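Local coordinates for protein galactose-1-phosphate uridylyltransferase (Bacillus cereus, PDB 4QVU) that is of unknown function but has a HIT-like fold, binds zinc and may act as a hexose-1-phosphate uridylyltransferase, at residues Ile193-Phe207 and Ile215-Pro227. Numbering follows the deposited sequence.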
ATOM      1  N   ILE A 193      22.505   6.419   9.636  1.00 67.73           N
ATOM      2  CA  ILE A 193      21.203   6.923  10.098  1.00 66.80           C
ATOM      3  C   ILE A 193      21.417   8.083  11.080  1.00 75.10           C
ATOM      4  O   ILE A 193      20.787   9.132  10.924  1.00 75.66           O
ATOM      5  CB  ILE A 193      20.318   5.807  10.724  1.00 66.67           C
ATOM      6  CG1 ILE A 193      19.939   4.761   9.655  1.00 64.49           C
ATOM      7  CG2 ILE A 193      19.055   6.403  11.385  1.00 65.30           C
ATOM      8  CD1 ILE A 193      19.242   3.550  10.165  1.00 63.03           C
ATOM      9  N   LEU A 194      22.339   7.917  12.035  1.00 73.51           N
ATOM     10  CA  LEU A 194      22.603   8.942  13.040  1.00 75.46           C
ATOM     11  C   LEU A 194      23.345  10.155  12.476  1.00 84.88           C
ATOM     12  O   LEU A 194      23.257  11.228  13.079  1.00 87.19           O
ATOM     13  CB  LEU A 194      23.423   8.360  14.204  1.00 75.74           C
ATOM     14  CG  LEU A 194      22.774   7.252  15.030  1.00 77.49           C
ATOM     15  CD1 LEU A 194      23.718   6.768  16.090  1.00 78.77           C
ATOM     16  CD2 LEU A 194      21.474   7.712  15.674  1.00 77.76           C
ATOM     17  N   THR A 195      24.044  10.009  11.322  1.00 82.91           N
ATOM     18  CA  THR A 195      24.861  11.086  10.766  1.00 85.35           C
ATOM     19  C   THR A 195      24.269  11.743   9.493  1.00 91.03           C
ATOM     20  O   THR A 195      24.110  12.965   9.503  1.00 92.77           O
ATOM     21  CB  THR A 195      26.267  10.549  10.444  1.00 86.54           C
ATOM     22  OG1 THR A 195      26.808   9.950  11.618  1.00 80.75           O
ATOM     23  CG2 THR A 195      27.219  11.621   9.921  1.00 86.59           C
ATOM     24  N   ASP A 196      24.018  10.984   8.397  1.00 86.57           N
ATOM     25  CA  ASP A 196      23.636  11.597   7.124  1.00 86.66           C
ATOM     26  C   ASP A 196      22.166  11.469   6.751  1.00 89.64           C
ATOM     27  O   ASP A 196      21.658  12.418   6.151  1.00 91.65           O
ATOM     28  CB  ASP A 196      24.463  11.016   5.982  1.00 89.00           C
ATOM     29  CG  ASP A 196      25.902  11.511   6.010  1.00101.23           C
ATOM     30  OD1 ASP A 196      26.107  12.745   6.067  1.00103.78           O
ATOM     31  OD2 ASP A 196      26.816  10.673   5.947  1.00107.38           O
ATOM     32  N   PHE A 197      21.486  10.348   7.055  1.00 82.98           N
ATOM     33  CA  PHE A 197      20.064  10.194   6.735  1.00 79.89           C
ATOM     34  C   PHE A 197      19.269  11.318   7.400  1.00 88.31           C
ATOM     35  O   PHE A 197      19.349  11.468   8.623  1.00 88.68           O
ATOM     36  CB  PHE A 197      19.558   8.811   7.183  1.00 78.33           C
ATOM     37  CG  PHE A 197      18.146   8.465   6.760  1.00 76.38           C
ATOM     38  CD1 PHE A 197      17.878   8.012   5.473  1.00 77.24           C
ATOM     39  CD2 PHE A 197      17.093   8.534   7.668  1.00 76.57           C
ATOM     40  CE1 PHE A 197      16.574   7.664   5.092  1.00 76.43           C
ATOM     41  CE2 PHE A 197      15.790   8.187   7.287  1.00 77.10           C
ATOM     42  CZ  PHE A 197      15.540   7.749   6.005  1.00 74.13           C
ATOM     43  N   HIS A 198      18.592  12.171   6.583  1.00 88.70           N
ATOM     44  CA  HIS A 198      17.782  13.334   7.017  1.00 90.91           C
ATOM     45  C   HIS A 198      18.638  14.341   7.832  1.00 96.37           C
ATOM     46  O   HIS A 198      18.109  15.046   8.699  1.00 96.12           O
ATOM     47  CB  HIS A 198      16.556  12.875   7.849  1.00 91.11           C
ATOM     48  CG  HIS A 198      15.423  12.317   7.048  1.00 93.65           C
ATOM     49  ND1 HIS A 198      14.127  12.799   7.201  1.00 95.72           N
ATOM     50  CD2 HIS A 198      15.422  11.358   6.087  1.00 94.98           C
ATOM     51  CE1 HIS A 198      13.383  12.108   6.349  1.00 93.94           C
ATOM     52  NE2 HIS A 198      14.115  11.223   5.659  1.00 93.69           N
ATOM     53  N   LYS A 199      19.962  14.388   7.537  1.00 94.60           N
ATOM     54  CA  LYS A 199      21.004  15.209   8.173  1.00 97.43           C
ATOM     55  C   LYS A 199      21.107  14.885   9.696  1.00101.99           C
ATOM     56  O   LYS A 199      21.428  15.764  10.500  1.00104.36           O
ATOM     57  CB  LYS A 199      20.747  16.713   7.937  1.00101.96           C
ATOM     58  N   GLY A 200      20.880  13.616  10.053  1.00 96.07           N
ATOM     59  CA  GLY A 200      20.904  13.135  11.433  1.00 95.42           C
ATOM     60  C   GLY A 200      19.509  12.753  11.874  1.00 96.08           C
ATOM     61  O   GLY A 200      18.604  13.590  11.836  1.00 96.13           O
ATOM     62  N   CYS A 201      19.319  11.493  12.291  1.00 90.41           N
ATOM     63  CA  CYS A 201      17.987  10.996  12.614  1.00 88.52           C
ATOM     64  C   CYS A 201      17.776  10.737  14.141  1.00 92.81           C
ATOM     65  O   CYS A 201      16.615  10.724  14.574  1.00 94.85           O
ATOM     66  CB  CYS A 201      17.706   9.738  11.806  1.00 86.49           C
ATOM     67  SG  CYS A 201      15.991   9.186  11.870  1.00 88.24           S
ATOM     68  N   SER A 202      18.847  10.540  14.935  1.00 86.50           N
ATOM     69  CA  SER A 202      18.862  10.355  16.408  1.00 85.64           C
ATOM     70  C   SER A 202      18.112   9.086  16.919  1.00 83.80           C
ATOM     71  O   SER A 202      18.469   8.601  17.997  1.00 83.77           O
ATOM     72  CB  SER A 202      18.280  11.566  17.140  1.00 89.94           C
ATOM     73  OG  SER A 202      16.860  11.604  17.124  1.00 95.26           O
ATOM     74  N   SER A 203      17.073   8.591  16.204  1.00 75.26           N
ATOM     75  CA  SER A 203      16.292   7.415  16.615  1.00 71.91           C
ATOM     76  C   SER A 203      16.239   6.330  15.540  1.00 72.60           C
ATOM     77  O   SER A 203      16.086   6.628  14.348  1.00 71.77           O
ATOM     78  CB  SER A 203      14.858   7.793  16.978  1.00 72.50           C
ATOM     79  OG  SER A 203      14.794   8.692  18.070  1.00 82.17           O
ATOM     80  N   TYR A 204      16.294   5.059  15.982  1.00 65.98           N
ATOM     81  CA  TYR A 204      16.190   3.900  15.106  1.00 63.39           C
ATOM     82  C   TYR A 204      15.770   2.673  15.890  1.00 67.26           C
ATOM     83  O   TYR A 204      15.805   2.655  17.123  1.00 68.11           O
ATOM     84  CB  TYR A 204      17.523   3.614  14.359  1.00 64.27           C
ATOM     85  CG  TYR A 204      18.668   3.163  15.246  1.00 66.16           C
ATOM     86  CD1 TYR A 204      18.885   1.815  15.508  1.00 66.93           C
ATOM     87  CD2 TYR A 204      19.558   4.085  15.796  1.00 68.62           C
ATOM     88  CE1 TYR A 204      19.933   1.394  16.322  1.00 68.65           C
ATOM     89  CE2 TYR A 204      20.619   3.677  16.598  1.00 70.54           C
ATOM     90  CZ  TYR A 204      20.805   2.326  16.859  1.00 76.00           C
ATOM     91  OH  TYR A 204      21.849   1.904  17.653  1.00 73.29           O
ATOM     92  N   ASN A 205      15.445   1.617  15.150  1.00 61.85           N
ATOM     93  CA  ASN A 205      15.129   0.301  15.672  1.00 60.21           C
ATOM     94  C   ASN A 205      15.900  -0.764  14.945  1.00 63.33           C
ATOM     95  O   ASN A 205      16.134  -0.643  13.735  1.00 62.11           O
ATOM     96  CB  ASN A 205      13.639  -0.008  15.534  1.00 58.10           C
ATOM     97  CG  ASN A 205      12.684   0.687  16.455  1.00 76.97           C
ATOM     98  OD1 ASN A 205      11.774   1.357  16.003  1.00 75.52           O
ATOM     99  ND2 ASN A 205      12.754   0.423  17.739  1.00 67.14           N
ATOM    100  N   LEU A 206      16.254  -1.834  15.664  1.00 60.02           N
ATOM    101  CA  LEU A 206      16.802  -3.050  15.077  1.00 59.16           C
ATOM    102  C   LEU A 206      15.799  -4.124  15.270  1.00 60.15           C
ATOM    103  O   LEU A 206      15.255  -4.227  16.366  1.00 58.75           O
ATOM    104  CB  LEU A 206      18.170  -3.498  15.634  1.00 60.56           C
ATOM    105  CG  LEU A 206      19.368  -2.560  15.616  1.00 66.60           C
ATOM    106  CD1 LEU A 206      20.578  -3.300  16.127  1.00 68.04           C
ATOM    107  CD2 LEU A 206      19.657  -2.014  14.219  1.00 67.98           C
ATOM    108  N   PHE A 207      15.515  -4.901  14.228  1.00 56.69           N
ATOM    109  CA  PHE A 207      14.625  -6.059  14.325  1.00 56.46           C
ATOM    110  C   PHE A 207      15.320  -7.246  13.733  1.00 63.55           C
ATOM    111  O   PHE A 207      15.841  -7.152  12.622  1.00 64.51           O
ATOM    112  CB  PHE A 207      13.266  -5.839  13.655  1.00 56.75           C
ATOM    113  CG  PHE A 207      12.505  -4.652  14.175  1.00 57.32           C
ATOM    114  CD1 PHE A 207      11.891  -4.692  15.422  1.00 59.85           C
ATOM    115  CD2 PHE A 207      12.394  -3.494  13.418  1.00 57.86           C
ATOM    116  CE1 PHE A 207      11.206  -3.590  15.912  1.00 59.91           C
ATOM    117  CE2 PHE A 207      11.693  -2.399  13.902  1.00 60.12           C
ATOM    118  CZ  PHE A 207      11.105  -2.454  15.147  1.00 58.39           C
ATOM    119  N   ILE A 215      19.521 -15.219   8.690  1.00 68.86           N
ATOM    120  CA  ILE A 215      19.461 -14.278   9.806  1.00 67.03           C
ATOM    121  C   ILE A 215      19.403 -12.902   9.183  1.00 69.37           C
ATOM    122  O   ILE A 215      20.302 -12.519   8.427  1.00 70.44           O
ATOM    123  CB  ILE A 215      20.589 -14.432  10.861  1.00 70.99           C
ATOM    124  CG1 ILE A 215      20.472 -15.811  11.564  1.00 72.73           C
ATOM    125  CG2 ILE A 215      20.527 -13.264  11.887  1.00 68.72           C
ATOM    126  CD1 ILE A 215      21.613 -16.190  12.505  1.00 83.92           C
ATOM    127  N   ILE A 216      18.301 -12.193   9.454  1.00 63.45           N
ATOM    128  CA  ILE A 216      18.011 -10.869   8.918  1.00 60.78           C
ATOM    129  C   ILE A 216      17.938  -9.849  10.030  1.00 64.47           C
ATOM    130  O   ILE A 216      17.275 -10.075  11.049  1.00 63.82           O
ATOM    131  CB  ILE A 216      16.680 -10.864   8.109  1.00 61.76           C
ATOM    132  CG1 ILE A 216      16.665 -11.972   7.023  1.00 62.86           C
ATOM    133  CG2 ILE A 216      16.396  -9.462   7.523  1.00 60.35           C
ATOM    134  CD1 ILE A 216      15.307 -12.258   6.367  1.00 65.37           C
ATOM    135  N   CYS A 217      18.578  -8.697   9.803  1.00 60.91           N
ATOM    136  CA  CYS A 217      18.451  -7.563  10.684  1.00 59.53           C
ATOM    137  C   CYS A 217      17.860  -6.411   9.905  1.00 62.98           C
ATOM    138  O   CYS A 217      18.482  -5.910   8.964  1.00 63.51           O
ATOM    139  CB  CYS A 217      19.757  -7.167  11.358  1.00 60.42           C
ATOM    140  SG  CYS A 217      19.580  -5.724  12.440  1.00 63.58           S
ATOM    141  N   LYS A 218      16.654  -5.992  10.295  1.00 58.23           N
ATOM    142  CA  LYS A 218      16.015  -4.844   9.682  1.00 56.40           C
ATOM    143  C   LYS A 218      16.321  -3.622  10.552  1.00 60.07           C
ATOM    144  O   LYS A 218      15.998  -3.612  11.739  1.00 57.83           O
ATOM    145  CB  LYS A 218      14.516  -5.073   9.489  1.00 57.01           C
ATOM    146  CG  LYS A 218      13.811  -3.954   8.737  1.00 62.27           C
ATOM    147  CD  LYS A 218      12.315  -4.182   8.619  1.00 60.82           C
ATOM    148  CE  LYS A 218      11.927  -5.191   7.567  1.00 64.08           C
ATOM    149  NZ  LYS A 218      12.062  -4.641   6.193  1.00 63.31           N
ATOM    150  N   VAL A 219      17.034  -2.641   9.963  1.00 58.94           N
ATOM    151  CA  VAL A 219      17.416  -1.361  10.575  1.00 59.21           C
ATOM    152  C   VAL A 219      16.388  -0.347  10.099  1.00 62.93           C
ATOM    153  O   VAL A 219      16.258  -0.146   8.889  1.00 62.25           O
ATOM    154  CB  VAL A 219      18.883  -0.928  10.260  1.00 63.65           C
ATOM    155  CG1 VAL A 219      19.317   0.204  11.178  1.00 64.02           C
ATOM    156  CG2 VAL A 219      19.864  -2.099  10.363  1.00 63.86           C
ATOM    157  N   VAL A 220      15.620   0.242  11.032  1.00 59.06           N
ATOM    158  CA  VAL A 220      14.528   1.154  10.693  1.00 58.06           C
ATOM    159  C   VAL A 220      14.736   2.543  11.335  1.00 63.43           C
ATOM    160  O   VAL A 220      14.588   2.662  12.555  1.00 63.31           O
ATOM    161  CB  VAL A 220      13.144   0.556  11.132  1.00 60.99           C
ATOM    162  CG1 VAL A 220      11.976   1.421  10.659  1.00 59.69           C
ATOM    163  CG2 VAL A 220      12.966  -0.887  10.656  1.00 60.36           C
ATOM    164  N   PRO A 221      15.013   3.620  10.547  1.00 61.41           N
ATOM    165  CA  PRO A 221      15.068   4.964  11.144  1.00 61.92           C
ATOM    166  C   PRO A 221      13.695   5.373  11.683  1.00 66.61           C
ATOM    167  O   PRO A 221      12.654   4.994  11.128  1.00 63.88           O
ATOM    168  CB  PRO A 221      15.501   5.863   9.982  1.00 64.06           C
ATOM    169  CG  PRO A 221      15.969   4.938   8.906  1.00 68.54           C
ATOM    170  CD  PRO A 221      15.194   3.687   9.083  1.00 62.98           C
ATOM    171  N   ARG A 222      13.696   6.091  12.806  1.00 64.94           N
ATOM    172  CA  ARG A 222      12.479   6.543  13.454  1.00 64.57           C
ATOM    173  C   ARG A 222      12.583   8.047  13.640  1.00 72.61           C
ATOM    174  O   ARG A 222      13.572   8.558  14.163  1.00 74.51           O
ATOM    175  CB  ARG A 222      12.261   5.789  14.781  1.00 61.77           C
ATOM    176  CG  ARG A 222      12.101   4.261  14.672  1.00 57.34           C
ATOM    177  CD  ARG A 222      10.816   3.764  14.005  1.00 57.66           C
ATOM    178  NE  ARG A 222       9.611   4.266  14.676  1.00 63.32           N
ATOM    179  CZ  ARG A 222       8.957   3.638  15.647  1.00 73.94           C
ATOM    180  NH1 ARG A 222       9.357   2.447  16.064  1.00 62.87           N
ATOM    181  NH2 ARG A 222       7.885   4.187  16.194  1.00 65.64           N
ATOM    182  N   PHE A 223      11.599   8.759  13.128  1.00 71.11           N
ATOM    183  CA  PHE A 223      11.560  10.230  13.125  1.00 72.73           C
ATOM    184  C   PHE A 223      10.124  10.711  13.073  1.00 75.37           C
ATOM    185  O   PHE A 223       9.253   9.991  12.574  1.00 73.88           O
ATOM    186  CB  PHE A 223      12.366  10.796  11.915  1.00 74.54           C
ATOM    187  CG  PHE A 223      12.034  10.160  10.583  1.00 74.38           C
ATOM    188  CD1 PHE A 223      12.660   8.983  10.178  1.00 76.21           C
ATOM    189  CD2 PHE A 223      11.073  10.720   9.744  1.00 76.43           C
ATOM    190  CE1 PHE A 223      12.313   8.361   8.970  1.00 75.81           C
ATOM    191  CE2 PHE A 223      10.742  10.109   8.525  1.00 77.92           C
ATOM    192  CZ  PHE A 223      11.363   8.931   8.148  1.00 74.97           C
ATOM    193  N   VAL A 224       9.868  11.916  13.585  1.00 72.51           N
ATOM    194  CA  VAL A 224       8.527  12.488  13.491  1.00 72.12           C
ATOM    195  C   VAL A 224       8.398  12.975  12.044  1.00 74.95           C
ATOM    196  O   VAL A 224       9.211  13.786  11.586  1.00 76.06           O
ATOM    197  CB  VAL A 224       8.235  13.580  14.564  1.00 77.72           C
ATOM    198  CG1 VAL A 224       6.868  14.224  14.347  1.00 77.54           C
ATOM    199  CG2 VAL A 224       8.329  12.997  15.976  1.00 78.03           C
ATOM    200  N   VAL A 225       7.462  12.387  11.298  1.00 68.95           N
ATOM    201  CA  VAL A 225       7.250  12.740   9.887  1.00 67.83           C
ATOM    202  C   VAL A 225       6.732  14.194   9.815  1.00 72.64           C
ATOM    203  O   VAL A 225       5.938  14.617  10.670  1.00 72.92           O
ATOM    204  CB  VAL A 225       6.293  11.739   9.166  1.00 69.44           C
ATOM    205  CG1 VAL A 225       6.196  12.036   7.675  1.00 68.22           C
ATOM    206  CG2 VAL A 225       6.740  10.290   9.388  1.00 67.96           C
ATOM    207  N   SER A 226       7.237  14.956   8.819  1.00 68.95           N
ATOM    208  CA  SER A 226       6.856  16.336   8.523  1.00 69.71           C
ATOM    209  C   SER A 226       5.319  16.450   8.301  1.00 71.97           C
ATOM    210  O   SER A 226       4.747  15.630   7.572  1.00 70.04           O
ATOM    211  CB  SER A 226       7.612  16.832   7.293  1.00 73.08           C
ATOM    212  OG  SER A 226       7.071  18.038   6.769  1.00 86.63           O
ATOM    213  N   PRO A 227       4.645  17.457   8.908  1.00 68.28           N
ATOM    214  CA  PRO A 227       3.187  17.588   8.731  1.00 67.53           C
ATOM    215  C   PRO A 227       2.761  17.804   7.276  1.00 71.19           C
ATOM    216  O   PRO A 227       1.678  17.367   6.891  1.00 70.51           O
ATOM    217  CB  PRO A 227       2.839  18.821   9.560  1.00 71.83           C
ATOM    218  CG  PRO A 227       3.942  18.971  10.511  1.00 77.60           C
ATOM    219  CD  PRO A 227       5.164  18.497   9.812  1.00 71.93           C
TER
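Strands 203-211 and 214-222 form an antiparallel beta hairpin, and N205 and F207 pair with V220 and K218 across it. N205 and V220 exchange two backbone hydrogen bonds; V220 N to N205 O is 2.9 Å. F207 and K218 form a second such pair, with K218 N 2.7 Å from F207 O. L206 and V219 make the non-hydrogen-bonded pair between them. The short strand segments run at 155° to each other.

One face carries N205, F207, V220 and R222. Here R222 NH1 donates to N205 OD1 at 2.7 Å, in the plane of the amide carbonyl. Turns of -69° at chi2 and -57° at chi3 bring NH1 to the amide oxygen, which meets the guanidinium at its edge, slightly out of its plane. N205 ND2 donates to K109 O on the next strand, so both ends of the amide are held. R222 NH2 hydrogen-bonds to V225 O of a second subunit. V220 CG2 meets the edge of the F207 ring, 3.8 Å from CE2. In this assembly the same ring meets Y232 of the second subunit.

The other face carries L206, V219 and P221. It packs against helix 179-195 and the turn after it. I193 CD1 lies 3.5 Å from V219 CG1 and also touches the P221 ring. L206 lies alongside V219, and its CD2 touches both valine methyls. P221 also packs on F197, with its CB 3.6 Å from F197 CE2. Beyond the strand end, F223 CE1 meets the edge of the F197 ring, while H198 CE1 sits over one face of F223. C201 SG is 3.7 Å from F223 CD1, an oblique sulfur-aromatic contact.

The hairpin is thus part of a helix-backed antiparallel sheet, as in the HIT-like fold.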